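Local coordinates for protein NDP-rhamnosyltransferase (Saccharopolyspora spinosa, PDB 3TSA) that belongs to the GT-B class of glycosyltransferases, in which two Rossmann-like domains face each other across a cleft, and assembles as two chains, at residues C182-Q187 against T371-P376; A326-G331 against I364-E369; Y199-G204 against A302-I307; M16-L21 against V117-V122. One frame throughout, in Å; residues are numbered along the deposited sequence.

How the contacts relate
Contact 4 lies within the N-terminal half of this GT-B fold, between a helix and the central strand 117-121, and contact 2 within the C-terminal half, between residues after helix 318-327 and helix 358-371. Contacts 1 and 3 join the halves, so loops 199-204 and 371-376 tie the two domains together. Along the chain, contact 4 closes first, then the loop closed by contact 1 encloses contact 3 followed by contact 2. Contacts 1, 2 and 3 have centres 12 to 13 Å apart and touch around helices 296-304 and 358-371. Centre to centre, contact 4 is about 16 Å from contact 1, met at Pro376, 17 Å from contact 3, met through Met16 and Pro20, and 25 Å from contact 2.

Contact 1 of 4, residues C182-Q187 against T371-P376; sequences CPPSLQ and TAMPHP
Met373 points its terminal methyl at Pro184 and at the backbone next to it, a crossing point between the halves of this GT-B fold. Residues 182-187 belong to the loop that follows strand 177-180 of the N-terminal sheet; residues 371-376 connect helix 358-371 to the final helix 376-385, which returns to the N-terminal half in the manner of GT-B enzymes. The backbones stay well apart, with the CA atoms of Pro183 and Met373 separated by 9.0 Å, so the methionine has to span the distance. Its first torsion (chi1 -65°) sets the direction, the extended chi2 (-166°) covers the gap, and a bend at chi3 (-142°) turns CE. The methyl then approaches the Pro184 ring end-on, at its CD corner. No hydrogen bond crosses between the segments, and 89 Å² is buried in all.

The proline loop that receives the methyl is closed by a turn in which Leu186 N donates to Pro183 O at 2.9 Å. Around it, Ser185 OG is bonded to Glu369 of helix 358-371, and Pro183 leans on Phe300 and Ile370. Met373 also touches Pro196 of strand 195-196. The contact therefore rests on one carbon: Met373 CE lies 3.9 Å from Pro184 CD, 4.0 Å from Cys182 O and 4.3 Å from Pro183 CA.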
loop_
_atom_site.group_PDB
_atom_site.type_symbol
_atom_site.label_atom_id
_atom_site.label_comp_id
_atom_site.label_asym_id
_atom_site.label_seq_id
_atom_site.Cartn_x
_atom_site.Cartn_y
_atom_site.Cartn_z
ATOM N N CYS A 182 1.733 -0.578 21.188
ATOM C CA CYS A 182 1.994 -1.642 22.142
ATOM C C CYS A 182 0.838 -1.927 23.135
ATOM O O CYS A 182 0.263 -1.000 23.689
ATOM C CB CYS A 182 3.266 -1.224 22.952
ATOM S SG CYS A 182 3.889 -2.547 24.039
ATOM N N PRO A 183 0.472 -3.203 23.326
ATOM C CA PRO A 183 -0.490 -3.543 24.357
ATOM C C PRO A 183 -0.058 -2.835 25.666
ATOM O O PRO A 183 1.089 -2.951 26.072
ATOM C CB PRO A 183 -0.373 -5.079 24.418
ATOM C CG PRO A 183 0.048 -5.472 23.007
ATOM C CD PRO A 183 1.007 -4.398 22.620
ATOM N N PRO A 184 -0.926 -1.996 26.325
ATOM C CA PRO A 184 -0.410 -1.217 27.475
ATOM C C PRO A 184 0.185 -2.063 28.578
ATOM O O PRO A 184 1.113 -1.601 29.242
ATOM C CB PRO A 184 -1.657 -0.498 27.999
ATOM C CG PRO A 184 -2.401 -0.179 26.631
ATOM C CD PRO A 184 -2.222 -1.489 25.802
ATOM N N SER A 185 -0.325 -3.292 28.785
ATOM C CA SER A 185 0.200 -4.128 29.913
ATOM C C SER A 185 1.644 -4.509 29.610
ATOM O O SER A 185 2.357 -4.883 30.543
ATOM C CB SER A 185 -0.622 -5.418 30.145
ATOM O OG SER A 185 -0.499 -6.266 28.995
ATOM N N LEU A 186 2.071 -4.458 28.336
ATOM C CA LEU A 186 3.483 -4.856 27.994
ATOM C C LEU A 186 4.421 -3.688 27.820
ATOM O O LEU A 186 5.626 -3.903 27.624
ATOM C CB LEU A 186 3.514 -5.628 26.656
ATOM C CG LEU A 186 2.583 -6.857 26.641
ATOM C CD1 LEU A 186 2.602 -7.407 25.240
ATOM C CD2 LEU A 186 3.049 -7.941 27.667
ATOM N N GLN A 187 3.955 -2.435 27.904
ATOM C CA GLN A 187 4.851 -1.343 27.566
ATOM C C GLN A 187 5.821 -1.092 28.710
ATOM O O GLN A 187 5.471 -1.319 29.873
ATOM C CB GLN A 187 3.962 -0.111 27.224
ATOM C CG GLN A 187 4.766 1.201 26.762
ATOM C CD GLN A 187 5.614 0.880 25.570
ATOM O OE1 GLN A 187 6.735 0.426 25.738
ATOM N NE2 GLN A 187 5.118 1.138 24.385
ATOM N N THR A 371 -7.363 -4.949 20.454
ATOM C CA THR A 371 -8.604 -4.612 19.765
ATOM C C THR A 371 -9.449 -3.571 20.530
ATOM O O THR A 371 -10.436 -3.084 19.984
ATOM C CB THR A 371 -9.445 -5.834 19.472
ATOM O OG1 THR A 371 -9.792 -6.499 20.702
ATOM C CG2 THR A 371 -8.757 -6.781 18.535
ATOM N N ALA A 372 -9.079 -3.216 21.756
ATOM C CA ALA A 372 -9.766 -2.092 22.476
ATOM C C ALA A 372 -9.284 -0.773 21.955
ATOM O O ALA A 372 -9.829 0.260 22.335
ATOM C CB ALA A 372 -9.438 -2.152 23.969
ATOM N N MET A 373 -8.214 -0.773 21.146
ATOM C CA MET A 373 -7.598 0.526 20.693
ATOM C C MET A 373 -8.243 1.043 19.418
ATOM O O MET A 373 -8.728 0.218 18.599
ATOM C CB MET A 373 -6.123 0.271 20.391
ATOM C CG MET A 373 -5.363 -0.120 21.674
ATOM S SD MET A 373 -3.642 0.053 21.165
ATOM C CE MET A 373 -3.360 -1.313 22.096
ATOM N N PRO A 374 -8.205 2.356 19.189
ATOM C CA PRO A 374 -8.836 2.778 17.937
ATOM C C PRO A 374 -7.962 2.346 16.751
ATOM O O PRO A 374 -6.723 2.378 16.839
ATOM C CB PRO A 374 -8.787 4.274 18.008
ATOM C CG PRO A 374 -8.684 4.660 19.488
ATOM C CD PRO A 374 -7.824 3.520 20.043
ATOM N N HIS A 375 -8.607 2.025 15.654
ATOM C CA HIS A 375 -7.863 1.612 14.422
ATOM C C HIS A 375 -7.161 2.838 13.793
ATOM O O HIS A 375 -7.533 3.961 14.056
ATOM C CB HIS A 375 -8.824 0.991 13.346
ATOM C CG HIS A 375 -9.407 -0.340 13.700
ATOM N ND1 HIS A 375 -8.742 -1.531 13.464
ATOM C CD2 HIS A 375 -10.606 -0.669 14.244
ATOM C CE1 HIS A 375 -9.528 -2.538 13.833
ATOM N NE2 HIS A 375 -10.651 -2.042 14.329
ATOM N N PRO A 376 -6.112 2.622 12.941
ATOM C CA PRO A 376 -5.430 3.740 12.294
ATOM C C PRO A 376 -6.408 4.699 11.618
ATOM O O PRO A 376 -6.168 5.907 11.598
ATOM C CB PRO A 376 -4.493 3.055 11.261
ATOM C CG PRO A 376 -4.197 1.644 11.926
ATOM C CD PRO A 376 -5.494 1.311 12.652
#

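Contact 2 of 4, residues A326-G331 against I364-E369; sequences AAAGAG and IKLSDE
Ala328 and Ala330 are presented to Leu366 by a Schellman motif after helix 318-327, in which Gly329 takes a positive phi of 85°, and the closest CA pair, Ala330 and Leu366, is 8.0 Å apart. This turn leads into strand 331-333 at the edge of the C-terminal sheet, while Leu366 belongs to helix 358-371.

Both alanine CB atoms point toward the helix, and the branched end of the leucine fits against them. Leu366 CD1 makes most of the contact, 3.4 Å from Ala330 CB and 4.0 Å from Ala328 CB; its second branch, CD2, approaches Ala328 CB at 4.2 Å. The leucine reaches the turn because its CG is anti to the carbonyl carbon (chi1 -66°). Leu325 on helix 318-327 adds to the apolar surroundings of Leu366, as does Leu186 from the N-terminal half, and Ala330 also touches Ala362 and Ala363 earlier on the leucine's own helix.

Three residues thus account for nearly all of the 102 Å² buried here. With methyl groups alone meeting and no hydrogen bond across the segments, the fit depends on shape, and the CD1 to Ala330 separation, shorter than usual for two carbons, implies very close packing at that point.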
loop_
_atom_site.group_PDB
_atom_site.type_symbol
_atom_site.label_atom_id
_atom_site.label_comp_id
_atom_site.label_asym_id
_atom_site.label_seq_id
_atom_site.Cartn_x
_atom_site.Cartn_y
_atom_site.Cartn_z
ATOM N N ALA A 326 6.175 -13.131 28.634
ATOM C CA ALA A 326 6.214 -14.291 29.554
ATOM C C ALA A 326 5.509 -13.993 30.848
ATOM O O ALA A 326 4.776 -14.831 31.340
ATOM C CB ALA A 326 7.697 -14.698 29.831
ATOM N N ALA A 327 5.725 -12.805 31.391
ATOM C CA ALA A 327 5.024 -12.461 32.648
ATOM C C ALA A 327 3.528 -12.518 32.461
ATOM O O ALA A 327 2.787 -12.912 33.381
ATOM C CB ALA A 327 5.485 -11.116 33.194
ATOM N N ALA A 328 3.075 -12.148 31.258
ATOM C CA ALA A 328 1.634 -12.217 30.859
ATOM C C ALA A 328 1.071 -13.599 30.743
ATOM O O ALA A 328 -0.162 -13.766 30.611
ATOM C CB ALA A 328 1.376 -11.444 29.566
ATOM N N GLY A 329 1.938 -14.627 30.760
ATOM C CA GLY A 329 1.521 -16.017 30.584
ATOM C C GLY A 329 1.403 -16.414 29.107
ATOM O O GLY A 329 0.957 -17.500 28.833
ATOM N N ALA A 330 1.714 -15.495 28.180
ATOM C CA ALA A 330 1.388 -15.657 26.742
ATOM C C ALA A 330 2.567 -16.216 25.977
ATOM O O ALA A 330 2.552 -16.242 24.733
ATOM C CB ALA A 330 0.938 -14.258 26.086
ATOM N N GLY A 331 3.622 -16.591 26.699
ATOM C CA GLY A 331 4.806 -17.115 25.959
ATOM C C GLY A 331 5.882 -17.506 26.945
ATOM O O GLY A 331 5.691 -17.454 28.201
ATOM N N ILE A 364 -4.711 -14.380 24.071
ATOM C CA ILE A 364 -5.994 -13.775 23.709
ATOM C C ILE A 364 -6.307 -12.554 24.621
ATOM O O ILE A 364 -6.860 -11.532 24.158
ATOM C CB ILE A 364 -7.101 -14.815 23.715
ATOM C CG1 ILE A 364 -6.913 -15.810 22.524
ATOM C CG2 ILE A 364 -8.522 -14.094 23.643
ATOM C CD1 ILE A 364 -7.245 -15.271 21.161
ATOM N N LYS A 365 -5.970 -12.645 25.902
ATOM C CA LYS A 365 -6.100 -11.422 26.761
ATOM C C LYS A 365 -5.343 -10.209 26.206
ATOM O O LYS A 365 -5.833 -9.064 26.149
ATOM C CB LYS A 365 -5.730 -11.729 28.256
ATOM C CG LYS A 365 -6.742 -12.697 28.880
ATOM C CD LYS A 365 -8.089 -12.014 29.084
ATOM C CE LYS A 365 -9.061 -12.931 29.731
ATOM N NZ LYS A 365 -10.077 -12.045 30.243
ATOM N N LEU A 366 -4.114 -10.451 25.738
ATOM C CA LEU A 366 -3.333 -9.389 25.148
ATOM C C LEU A 366 -3.990 -8.914 23.830
ATOM O O LEU A 366 -3.982 -7.714 23.524
ATOM C CB LEU A 366 -1.891 -9.876 24.869
ATOM C CG LEU A 366 -1.093 -10.188 26.161
ATOM C CD1 LEU A 366 0.255 -10.891 25.773
ATOM C CD2 LEU A 366 -0.672 -8.966 26.902
ATOM N N SER A 367 -4.528 -9.870 23.071
ATOM C CA SER A 367 -5.126 -9.548 21.779
ATOM C C SER A 367 -6.328 -8.578 22.077
ATOM O O SER A 367 -6.646 -7.604 21.380
ATOM C CB SER A 367 -5.639 -10.798 21.148
ATOM O OG SER A 367 -6.244 -10.316 19.989
ATOM N N ASP A 368 -7.000 -8.836 23.171
ATOM C CA ASP A 368 -8.126 -7.943 23.586
ATOM C C ASP A 368 -7.691 -6.507 23.950
ATOM O O ASP A 368 -8.507 -5.563 23.728
ATOM C CB ASP A 368 -8.907 -8.545 24.764
ATOM C CG ASP A 368 -9.646 -9.844 24.432
ATOM O OD1 ASP A 368 -9.803 -10.259 23.263
ATOM O OD2 ASP A 368 -10.167 -10.469 25.368
ATOM N N GLU A 369 -6.487 -6.328 24.485
ATOM C CA GLU A 369 -5.947 -4.989 24.710
ATOM C C GLU A 369 -5.743 -4.279 23.374
ATOM O O GLU A 369 -6.034 -3.094 23.258
ATOM C CB GLU A 369 -4.616 -5.060 25.455
ATOM C CG GLU A 369 -4.758 -5.489 26.901
ATOM C CD GLU A 369 -3.395 -5.345 27.580
ATOM O OE1 GLU A 369 -2.918 -4.213 27.736
ATOM O OE2 GLU A 369 -2.826 -6.397 27.906
#

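Contact 3 of 4, residues Y199-G204 against A302-I307; sequences YVPYNG and ATRLGI
Arg304 meets both Tyr199 and Pro201 with the aliphatic part of its side chain, while its guanidinium end is tied to the tyrosine backbone through water. The apolar contacts are light. Arg304 CB sits at the edge of the Tyr199 ring, near the ring plane, 4.4 Å from Tyr199 CD2. One carbon further on, Arg304 CG lies 4.2 Å from Pro201 CG, where the two side chains cross at about a right angle. The arginine extends CG anti to its own N (chi1 175°) and then bends at chi2 (60°), which turns the rest of the chain away from the proline, toward the water.

The polar link is indirect. Water 1 donates to Tyr199 O at 2.6 Å and accepts from Arg304 NE at 3.1 Å, lying at the guanidinium edge and in its plane, as expected for an N-H donor. The tyrosine hydroxyl has its own partner in Thr301, on the same helix as Arg304, so Tyr199 is tied to helix 296-304 from its phenol as well as from its carbonyl. Thr371 packs on the guanidinium carbon, and Ile370 also touches Arg304.

After the helix, Gly306 takes a positive phi in a Schellman motif. Residues 199-204 belong to the connection running from the N-terminal sheet to the C-terminal one, and their docking on a C-terminal helix is consistent with the domain interface of a GT-B glycosyltransferase.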
loop_
_atom_site.group_PDB
_atom_site.type_symbol
_atom_site.label_atom_id
_atom_site.label_comp_id
_atom_site.label_asym_id
_atom_site.label_seq_id
_atom_site.Cartn_x
_atom_site.Cartn_y
_atom_site.Cartn_z
ATOM N N TYR A 199 -2.738 -2.035 16.459
ATOM C CA TYR A 199 -1.774 -2.698 15.548
ATOM C C TYR A 199 -2.608 -3.379 14.455
ATOM O O TYR A 199 -3.509 -4.162 14.785
ATOM C CB TYR A 199 -0.928 -3.733 16.356
ATOM C CG TYR A 199 0.019 -4.429 15.395
ATOM C CD1 TYR A 199 1.115 -3.717 14.824
ATOM C CD2 TYR A 199 -0.244 -5.700 14.973
ATOM C CE1 TYR A 199 1.927 -4.304 13.851
ATOM C CE2 TYR A 199 0.605 -6.325 14.045
ATOM C CZ TYR A 199 1.655 -5.621 13.476
ATOM O OH TYR A 199 2.429 -6.286 12.489
ATOM N N VAL A 200 -2.238 -3.141 13.183
ATOM C CA VAL A 200 -2.852 -3.862 12.057
ATOM C C VAL A 200 -1.711 -4.645 11.470
ATOM O O VAL A 200 -0.707 -4.072 11.090
ATOM C CB VAL A 200 -3.347 -2.876 11.009
ATOM C CG1 VAL A 200 -3.806 -3.655 9.753
ATOM C CG2 VAL A 200 -4.532 -2.149 11.587
ATOM N N PRO A 201 -1.874 -5.961 11.373
ATOM C CA PRO A 201 -0.728 -6.698 10.869
ATOM C C PRO A 201 -0.425 -6.251 9.444
ATOM O O PRO A 201 -1.322 -6.150 8.583
ATOM C CB PRO A 201 -1.176 -8.176 10.963
ATOM C CG PRO A 201 -2.104 -8.173 12.139
ATOM C CD PRO A 201 -2.904 -6.846 11.951
ATOM N N TYR A 202 0.799 -5.846 9.225
ATOM C CA TYR A 202 1.306 -5.634 7.893
ATOM C C TYR A 202 2.629 -6.252 7.909
ATOM O O TYR A 202 3.537 -5.786 8.602
ATOM C CB TYR A 202 1.486 -4.143 7.539
ATOM C CG TYR A 202 2.134 -3.987 6.191
ATOM C CD1 TYR A 202 1.476 -4.441 5.024
ATOM C CD2 TYR A 202 3.435 -3.472 6.078
ATOM C CE1 TYR A 202 2.128 -4.331 3.770
ATOM C CE2 TYR A 202 4.135 -3.355 4.810
ATOM C CZ TYR A 202 3.393 -3.783 3.646
ATOM O OH TYR A 202 4.023 -3.751 2.392
ATOM N N ASN A 203 2.743 -7.316 7.109
ATOM C CA ASN A 203 3.986 -8.049 7.006
ATOM C C ASN A 203 4.473 -8.130 5.549
ATOM O O ASN A 203 5.085 -9.146 5.150
ATOM C CB ASN A 203 3.773 -9.481 7.502
ATOM C CG ASN A 203 2.804 -9.589 8.671
ATOM O OD1 ASN A 203 1.759 -10.253 8.561
ATOM N ND2 ASN A 203 3.177 -9.012 9.803
ATOM N N GLY A 204 4.163 -7.116 4.743
ATOM C CA GLY A 204 4.644 -7.073 3.363
ATOM C C GLY A 204 3.558 -7.646 2.461
ATOM O O GLY A 204 2.505 -8.093 2.918
ATOM N N ALA A 302 1.471 -12.104 15.865
ATOM C CA ALA A 302 1.142 -13.266 16.654
ATOM C C ALA A 302 0.167 -12.859 17.802
ATOM O O ALA A 302 -0.867 -13.533 17.992
ATOM C CB ALA A 302 2.398 -13.976 17.191
ATOM N N THR A 303 0.494 -11.786 18.518
ATOM C CA THR A 303 -0.252 -11.422 19.756
ATOM C C THR A 303 -1.690 -11.021 19.334
ATOM O O THR A 303 -2.679 -11.522 19.911
ATOM C CB THR A 303 0.470 -10.300 20.469
ATOM O OG1 THR A 303 1.667 -10.871 20.951
ATOM C CG2 THR A 303 -0.336 -9.846 21.704
ATOM N N ARG A 304 -1.785 -10.246 18.258
ATOM C CA ARG A 304 -3.108 -9.854 17.680
ATOM C C ARG A 304 -4.024 -11.053 17.394
ATOM O O ARG A 304 -5.254 -11.018 17.629
ATOM C CB ARG A 304 -2.909 -8.933 16.436
ATOM C CG ARG A 304 -4.191 -8.597 15.713
ATOM C CD ARG A 304 -5.246 -7.858 16.555
ATOM N NE ARG A 304 -6.470 -7.674 15.761
ATOM C CZ ARG A 304 -7.457 -8.561 15.672
ATOM N NH1 ARG A 304 -7.408 -9.718 16.347
ATOM N NH2 ARG A 304 -8.511 -8.279 14.893
ATOM N N LEU A 305 -3.431 -12.159 16.926
ATOM C CA LEU A 305 -4.140 -13.327 16.515
ATOM C C LEU A 305 -4.299 -14.368 17.666
ATOM O O LEU A 305 -4.786 -15.488 17.458
ATOM C CB LEU A 305 -3.438 -13.904 15.259
ATOM C CG LEU A 305 -3.479 -13.126 13.946
ATOM C CD1 LEU A 305 -2.685 -13.913 12.869
ATOM C CD2 LEU A 305 -4.963 -12.951 13.614
ATOM N N GLY A 306 -3.794 -14.042 18.847
ATOM C CA GLY A 306 -3.925 -14.861 20.082
ATOM C C GLY A 306 -2.974 -16.076 20.067
ATOM O O GLY A 306 -3.261 -17.077 20.700
ATOM N N ILE A 307 -1.825 -15.945 19.393
ATOM C CA ILE A 307 -0.871 -17.056 19.210
ATOM C C ILE A 307 0.324 -16.841 20.176
ATOM O O ILE A 307 1.003 -15.822 20.117
ATOM C CB ILE A 307 -0.355 -17.098 17.796
ATOM C CG1 ILE A 307 -1.460 -17.141 16.705
ATOM C CG2 ILE A 307 0.575 -18.360 17.602
ATOM C CD1 ILE A 307 -2.454 -18.236 16.932
HETATM O O HOH W 1 -5.879 -5.118 14.165
#

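Contact 4 of 4, residues M16-L21 against V117-V122; sequences MAMVPL and VLLVDV
A buried apolar contact of a helix start on a sheet brings Met18 and Leu21 onto Leu119 in the N-terminal Rossmann-like half. Residues 16-21 lead into helix 19-27 of the first beta-alpha-beta crossover, and residues 117-122 include strand 117-121 in the middle of the parallel sheet. Together they bury 176 Å², and no hydrogen bond links them.

Leu119 divides its side chain between two partners. Its CG lies 4.1 Å from Met18 SD, the two side chains sliding past each other in opposite directions, so that the sulfur lies alongside the leucine instead of meeting it end-on. Its CD2 is 3.9 Å from CD2 of Leu21, which crosses it at a slant. The leucine projects from the strand with CG anti to N (chi1 178°), bringing CG to Met18 and CD2 to Leu21. A type I turn from Met16 to Val19, with Val19 N bonded to Met16 O at 3.1 Å, sets Met18 just ahead of the helix.

At the strand's end, Asp121 accepts bonds from Leu9 N, His14 ND1 and Cys123 N. Met18 also reaches Val6 on strand 3-7 and His141 on strand 138-141, the two neighbours of strand 117-121, while Leu21 touches Leu383 of the final helix 376-385.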
loop_
_atom_site.group_PDB
_atom_site.type_symbol
_atom_site.label_atom_id
_atom_site.label_comp_id
_atom_site.label_asym_id
_atom_site.label_seq_id
_atom_site.Cartn_x
_atom_site.Cartn_y
_atom_site.Cartn_z
ATOM N N MET A 16 7.516 -0.397 8.526
ATOM C CA MET A 16 6.343 -1.264 8.410
ATOM C C MET A 16 5.307 -1.024 9.498
ATOM O O MET A 16 4.109 -1.143 9.235
ATOM C CB MET A 16 6.772 -2.745 8.374
ATOM C CG MET A 16 7.286 -3.158 6.924
ATOM S SD MET A 16 8.188 -4.688 7.103
ATOM C CE MET A 16 6.785 -5.755 6.862
ATOM N N ALA A 17 5.770 -0.712 10.723
ATOM C CA ALA A 17 4.878 -0.422 11.850
ATOM C C ALA A 17 3.994 0.818 11.533
ATOM O O ALA A 17 2.967 0.940 12.107
ATOM C CB ALA A 17 5.689 -0.121 13.121
ATOM N N MET A 18 4.421 1.675 10.583
ATOM C CA MET A 18 3.655 2.894 10.264
ATOM C C MET A 18 2.823 2.722 9.009
ATOM O O MET A 18 2.092 3.628 8.632
ATOM C CB MET A 18 4.605 4.051 10.027
ATOM C CG MET A 18 5.366 4.320 11.346
ATOM S SD MET A 18 6.108 5.936 11.403
ATOM C CE MET A 18 7.314 5.516 10.339
ATOM N N VAL A 19 2.969 1.582 8.332
ATOM C CA VAL A 19 2.352 1.507 6.968
ATOM C C VAL A 19 0.799 1.613 6.969
ATOM O O VAL A 19 0.244 2.434 6.192
ATOM C CB VAL A 19 2.866 0.279 6.202
ATOM C CG1 VAL A 19 1.868 -0.170 5.138
ATOM C CG2 VAL A 19 4.257 0.461 5.594
ATOM N N PRO A 20 0.107 0.895 7.867
ATOM C CA PRO A 20 -1.340 0.976 7.918
ATOM C C PRO A 20 -1.805 2.433 8.198
ATOM O O PRO A 20 -2.865 2.888 7.629
ATOM C CB PRO A 20 -1.662 0.043 9.099
ATOM C CG PRO A 20 -0.630 -1.058 8.880
ATOM C CD PRO A 20 0.601 -0.304 8.585
ATOM N N LEU A 21 -1.081 3.144 9.088
ATOM C CA LEU A 21 -1.428 4.549 9.343
ATOM C C LEU A 21 -1.219 5.411 8.067
ATOM O O LEU A 21 -2.023 6.319 7.767
ATOM C CB LEU A 21 -0.592 5.119 10.516
ATOM C CG LEU A 21 -0.957 6.533 10.955
ATOM C CD1 LEU A 21 -2.456 6.742 11.328
ATOM C CD2 LEU A 21 -0.106 6.899 12.183
ATOM N N VAL A 117 2.747 18.284 8.871
ATOM C CA VAL A 117 2.867 17.588 10.122
ATOM C C VAL A 117 3.955 16.529 9.803
ATOM O O VAL A 117 4.097 16.097 8.608
ATOM C CB VAL A 117 1.520 16.932 10.531
ATOM C CG1 VAL A 117 1.041 15.989 9.490
ATOM C CG2 VAL A 117 1.622 16.230 11.916
ATOM N N LEU A 118 4.754 16.247 10.821
ATOM C CA LEU A 118 5.827 15.245 10.718
ATOM C C LEU A 118 5.404 14.032 11.548
ATOM O O LEU A 118 5.098 14.170 12.730
ATOM C CB LEU A 118 7.147 15.808 11.213
ATOM C CG LEU A 118 7.588 17.145 10.636
ATOM C CD1 LEU A 118 8.992 17.487 11.361
ATOM C CD2 LEU A 118 7.699 17.059 9.090
ATOM N N LEU A 119 5.413 12.840 10.935
ATOM C CA LEU A 119 5.142 11.603 11.652
ATOM C C LEU A 119 6.507 10.928 11.769
ATOM O O LEU A 119 7.114 10.539 10.766
ATOM C CB LEU A 119 4.201 10.758 10.804
ATOM C CG LEU A 119 3.887 9.403 11.436
ATOM C CD1 LEU A 119 3.226 9.538 12.807
ATOM C CD2 LEU A 119 2.986 8.619 10.515
ATOM N N VAL A 120 7.002 10.815 12.993
ATOM C CA VAL A 120 8.414 10.576 13.206
ATOM C C VAL A 120 8.585 9.358 14.055
ATOM O O VAL A 120 7.954 9.271 15.125
ATOM C CB VAL A 120 8.982 11.824 13.930
ATOM C CG1 VAL A 120 10.469 11.623 14.293
ATOM C CG2 VAL A 120 8.826 13.075 12.969
ATOM N N ASP A 121 9.423 8.390 13.622
ATOM C CA ASP A 121 9.772 7.277 14.510
ATOM C C ASP A 121 10.366 7.801 15.838
ATOM O O ASP A 121 11.166 8.729 15.828
ATOM C CB ASP A 121 10.778 6.441 13.714
ATOM C CG ASP A 121 11.458 5.293 14.492
ATOM O OD1 ASP A 121 11.602 5.222 15.719
ATOM O OD2 ASP A 121 12.009 4.434 13.751
ATOM N N VAL A 122 9.991 7.190 16.979
ATOM C CA VAL A 122 10.500 7.660 18.290
ATOM C C VAL A 122 11.979 7.811 18.333
ATOM O O VAL A 122 12.468 8.769 18.959
ATOM C CB VAL A 122 10.051 6.741 19.472
ATOM C CG1 VAL A 122 10.917 6.976 20.634
ATOM C CG2 VAL A 122 8.649 7.181 19.884
#